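Local coordinates for protein C-type lectin domain family 4, member b1 (Mus musculus, PDB 6LKR) that probably binds pathogen-derived phosphoglycolipids through a calcium-binding C-type lectin domain and takes part in immune signalling as a membrane receptor, at residues 39-44 with 77-82. Numbering follows the deposited sequence. Where two conformers were deposited one is given.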
ATOM      1  N   GLY A  39     -13.061   7.169  -9.278  1.00 27.49           N
ATOM      2  CA  GLY A  39     -12.483   5.821  -9.114  1.00 25.90           C
ATOM      3  C   GLY A  39     -11.130   5.904  -8.426  1.00 30.87           C
ATOM      4  O   GLY A  39     -10.283   5.033  -8.676  1.00 27.20           O
ATOM      5  N   ALA A  40     -10.942   6.927  -7.591  1.00 26.94           N
ATOM      6  CA  ALA A  40      -9.645   7.270  -6.970  1.00 27.06           C
ATOM      7  C   ALA A  40      -9.810   7.336  -5.453  1.00 27.62           C
ATOM      8  O   ALA A  40     -10.905   7.057  -4.950  1.00 24.77           O
ATOM      9  CB  ALA A  40      -9.147   8.574  -7.534  1.00 22.74           C
ATOM     10  N   HIS A  41      -8.742   7.699  -4.752  1.00 26.81           N
ATOM     11  CA  HIS A  41      -8.702   7.908  -3.279  0.63 29.61           C
ATOM     12  C   HIS A  41      -7.874   9.161  -2.990  1.00 26.16           C
ATOM     13  O   HIS A  41      -7.006   9.473  -3.838  1.00 27.02           O
ATOM     14  CB  HIS A  41      -8.043   6.709  -2.582  0.63 28.98           C
ATOM     15  CG  HIS A  41      -8.972   5.592  -2.247  0.63 27.84           C
ATOM     16  ND1 HIS A  41     -10.063   5.764  -1.421  0.63 30.81           N
ATOM     17  CD2 HIS A  41      -8.957   4.288  -2.590  0.63 31.49           C
ATOM     18  CE1 HIS A  41     -10.697   4.616  -1.285  0.63 36.88           C
ATOM     19  NE2 HIS A  41     -10.037   3.693  -1.997  0.63 32.16           N
ATOM     20  N   LEU A  42      -8.080   9.803  -1.845  1.00 25.98           N
ATOM     21  CA  LEU A  42      -7.106  10.803  -1.351  1.00 23.33           C
ATOM     22  C   LEU A  42      -5.753  10.093  -1.303  1.00 21.32           C
ATOM     23  O   LEU A  42      -5.729   8.874  -1.027  1.00 23.37           O
ATOM     24  CB  LEU A  42      -7.513  11.307   0.034  1.00 24.14           C
ATOM     25  CG  LEU A  42      -8.668  12.305   0.070  1.00 28.32           C
ATOM     26  CD1 LEU A  42      -9.067  12.579   1.511  1.00 27.01           C
ATOM     27  CD2 LEU A  42      -8.294  13.604  -0.641  1.00 25.85           C
ATOM     28  N   VAL A  43      -4.678  10.814  -1.600  1.00 22.41           N
ATOM     29  CA  VAL A  43      -3.319  10.238  -1.772  1.00 20.30           C
ATOM     30  C   VAL A  43      -2.946   9.440  -0.522  1.00 23.94           C
ATOM     31  O   VAL A  43      -3.237   9.878   0.623  1.00 24.81           O
ATOM     32  CB  VAL A  43      -2.240  11.282  -2.102  1.00 21.69           C
ATOM     33  CG1 VAL A  43      -2.368  11.748  -3.535  1.00 22.95           C
ATOM     34  CG2 VAL A  43      -2.225  12.451  -1.129  1.00 22.37           C
ATOM     35  N   VAL A  44      -2.315   8.303  -0.771  1.00 22.23           N
ATOM     36  CA  VAL A  44      -1.806   7.348   0.244  1.00 21.41           C
ATOM     37  C   VAL A  44      -0.285   7.350   0.088  1.00 24.34           C
ATOM     38  O   VAL A  44       0.208   6.841  -0.941  1.00 23.78           O
ATOM     39  CB  VAL A  44      -2.435   5.963   0.021  1.00 24.29           C
ATOM     40  CG1 VAL A  44      -1.777   4.897   0.878  1.00 20.54           C
ATOM     41  CG2 VAL A  44      -3.942   5.999   0.244  1.00 22.93           C
ATOM     42  N   GLN A  77      -4.824   5.614   9.793  1.00 23.36           N
ATOM     43  CA  GLN A  77      -5.181   4.614   8.768  1.00 29.74           C
ATOM     44  C   GLN A  77      -5.220   5.330   7.420  1.00 27.23           C
ATOM     45  O   GLN A  77      -5.743   6.465   7.366  1.00 25.34           O
ATOM     46  CB  GLN A  77      -6.517   3.969   9.136  1.00 33.28           C
ATOM     47  CG  GLN A  77      -6.911   2.786   8.260  1.00 49.83           C
ATOM     48  CD  GLN A  77      -8.055   2.005   8.868  1.00 56.91           C
ATOM     49  OE1 GLN A  77      -7.891   1.309   9.868  1.00 59.34           O
ATOM     50  NE2 GLN A  77      -9.236   2.137   8.283  1.00 48.46           N
ATOM     51  N   TRP A  78      -4.655   4.698   6.391  1.00 24.56           N
ATOM     52  CA  TRP A  78      -4.763   5.163   4.987  1.00 23.80           C
ATOM     53  C   TRP A  78      -6.154   4.808   4.462  1.00 27.25           C
ATOM     54  O   TRP A  78      -6.684   3.762   4.866  1.00 25.96           O
ATOM     55  CB  TRP A  78      -3.660   4.547   4.125  1.00 21.84           C
ATOM     56  CG  TRP A  78      -2.293   5.026   4.490  1.00 22.43           C
ATOM     57  CD1 TRP A  78      -1.288   4.301   5.062  1.00 25.15           C
ATOM     58  CD2 TRP A  78      -1.785   6.360   4.325  1.00 23.90           C
ATOM     59  NE1 TRP A  78      -0.181   5.089   5.246  1.00 27.68           N
ATOM     60  CE2 TRP A  78      -0.459   6.359   4.808  1.00 27.54           C
ATOM     61  CE3 TRP A  78      -2.312   7.548   3.800  1.00 22.13           C
ATOM     62  CZ2 TRP A  78       0.333   7.507   4.806  1.00 22.85           C
ATOM     63  CZ3 TRP A  78      -1.526   8.679   3.794  1.00 21.58           C
ATOM     64  CH2 TRP A  78      -0.225   8.658   4.298  1.00 24.22           C
ATOM     65  N   VAL A  79      -6.708   5.625   3.566  1.00 24.41           N
ATOM     66  CA  VAL A  79      -8.091   5.421   3.041  1.00 24.39           C
ATOM     67  C   VAL A  79      -8.178   4.122   2.226  1.00 31.79           C
ATOM     68  O   VAL A  79      -9.297   3.637   2.067  1.00 28.65           O
ATOM     69  CB  VAL A  79      -8.587   6.623   2.222  1.00 28.44           C
ATOM     70  CG1 VAL A  79      -8.907   7.798   3.130  1.00 30.53           C
ATOM     71  CG2 VAL A  79      -7.615   7.023   1.120  1.00 23.02           C
ATOM     72  N   ASP A  80      -7.067   3.566   1.731  1.00 27.48           N
ATOM     73  CA  ASP A  80      -7.087   2.269   0.997  1.00 31.86           C
ATOM     74  C   ASP A  80      -6.782   1.124   1.968  1.00 32.70           C
ATOM     75  O   ASP A  80      -6.636  -0.021   1.497  1.00 34.09           O
ATOM     76  CB  ASP A  80      -6.139   2.293  -0.203  1.00 33.40           C
ATOM     77  CG  ASP A  80      -4.674   2.327   0.172  1.00 32.37           C
ATOM     78  OD1 ASP A  80      -4.374   2.372   1.395  1.00 26.71           O
ATOM     79  OD2 ASP A  80      -3.849   2.317  -0.758  1.00 27.95           O
ATOM     80  N   GLN A  81      -6.632   1.444   3.257  1.00 27.22           N
ATOM     81  CA  GLN A  81      -6.459   0.493   4.386  1.00 30.85           C
ATOM     82  C   GLN A  81      -5.080  -0.177   4.358  1.00 33.40           C
ATOM     83  O   GLN A  81      -4.885  -1.106   5.162  1.00 29.60           O
ATOM     84  CB  GLN A  81      -7.544  -0.582   4.354  1.00 38.19           C
ATOM     85  CG  GLN A  81      -8.958  -0.036   4.262  1.00 49.69           C
ATOM     86  CD  GLN A  81      -9.936  -1.173   4.110  1.00 58.13           C
ATOM     87  OE1 GLN A  81     -10.145  -1.698   3.014  1.00 64.00           O
ATOM     88  NE2 GLN A  81     -10.514  -1.581   5.225  1.00 49.18           N
ATOM     89  N   THR A  82      -4.141   0.276   3.516  1.00 28.57           N
ATOM     90  CA  THR A  82      -2.781  -0.313   3.439  1.00 25.62           C
ATOM     91  C   THR A  82      -2.033   0.083   4.709  1.00 29.36           C
ATOM     92  O   THR A  82      -2.359   1.097   5.326  1.00 31.78           O
ATOM     93  CB  THR A  82      -2.061   0.086   2.144  1.00 29.29           C
ATOM     94  OG1 THR A  82      -2.062   1.511   2.026  1.00 27.75           O
ATOM     95  CG2 THR A  82      -2.697  -0.547   0.925  1.00 28.82           C
TER
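In this C-type lectin fold, the 39-44 segment, which leaves helix 28-37 and includes the short strand 41-42, packs through Val44 against the type I beta turn from Trp78 to Gln81 at the end of strand 76-78. Gln81 N closes that turn on Trp78 O (2.8 Å). Val44 sits in the corner formed by the Trp78 indole and the Asp80 carboxylate: its CG1, anti to the backbone N (chi1 170°), lies over one face of the indole, 4.0 Å from the centroid of the five-membered ring, a CH-pi contact. Its CG2 meets Asp80 CG (3.7 Å) and, at 3.9 Å, also Val79 CG2. The latter methyl is the part of Val79 that reaches Leu42 O (3.4 Å) and His41 CB (3.7 Å), while Val79 O lies over one face of the His41 imidazole in the conformer modelled here. The ring's ND1, itself beside Val79 CG2, is hydrogen-bonded to Glu32 OE2 on helix 28-37, a helix that Val79 also touches. Trp78 is further packed edge-to-face by His46, whose NE2 is hydrogen-bonded to Thr82 OG1. The same hydroxyl touches Val44 CG1 at 3.6 Å. Within the turn, Asp80 OD1 is gripped twice by Thr82, the residue just after it: the backbone N, completing an Asx turn, approaches from above the carboxylate plane, whereas OG1 donates on the syn side of OD1, 21° out of that plane.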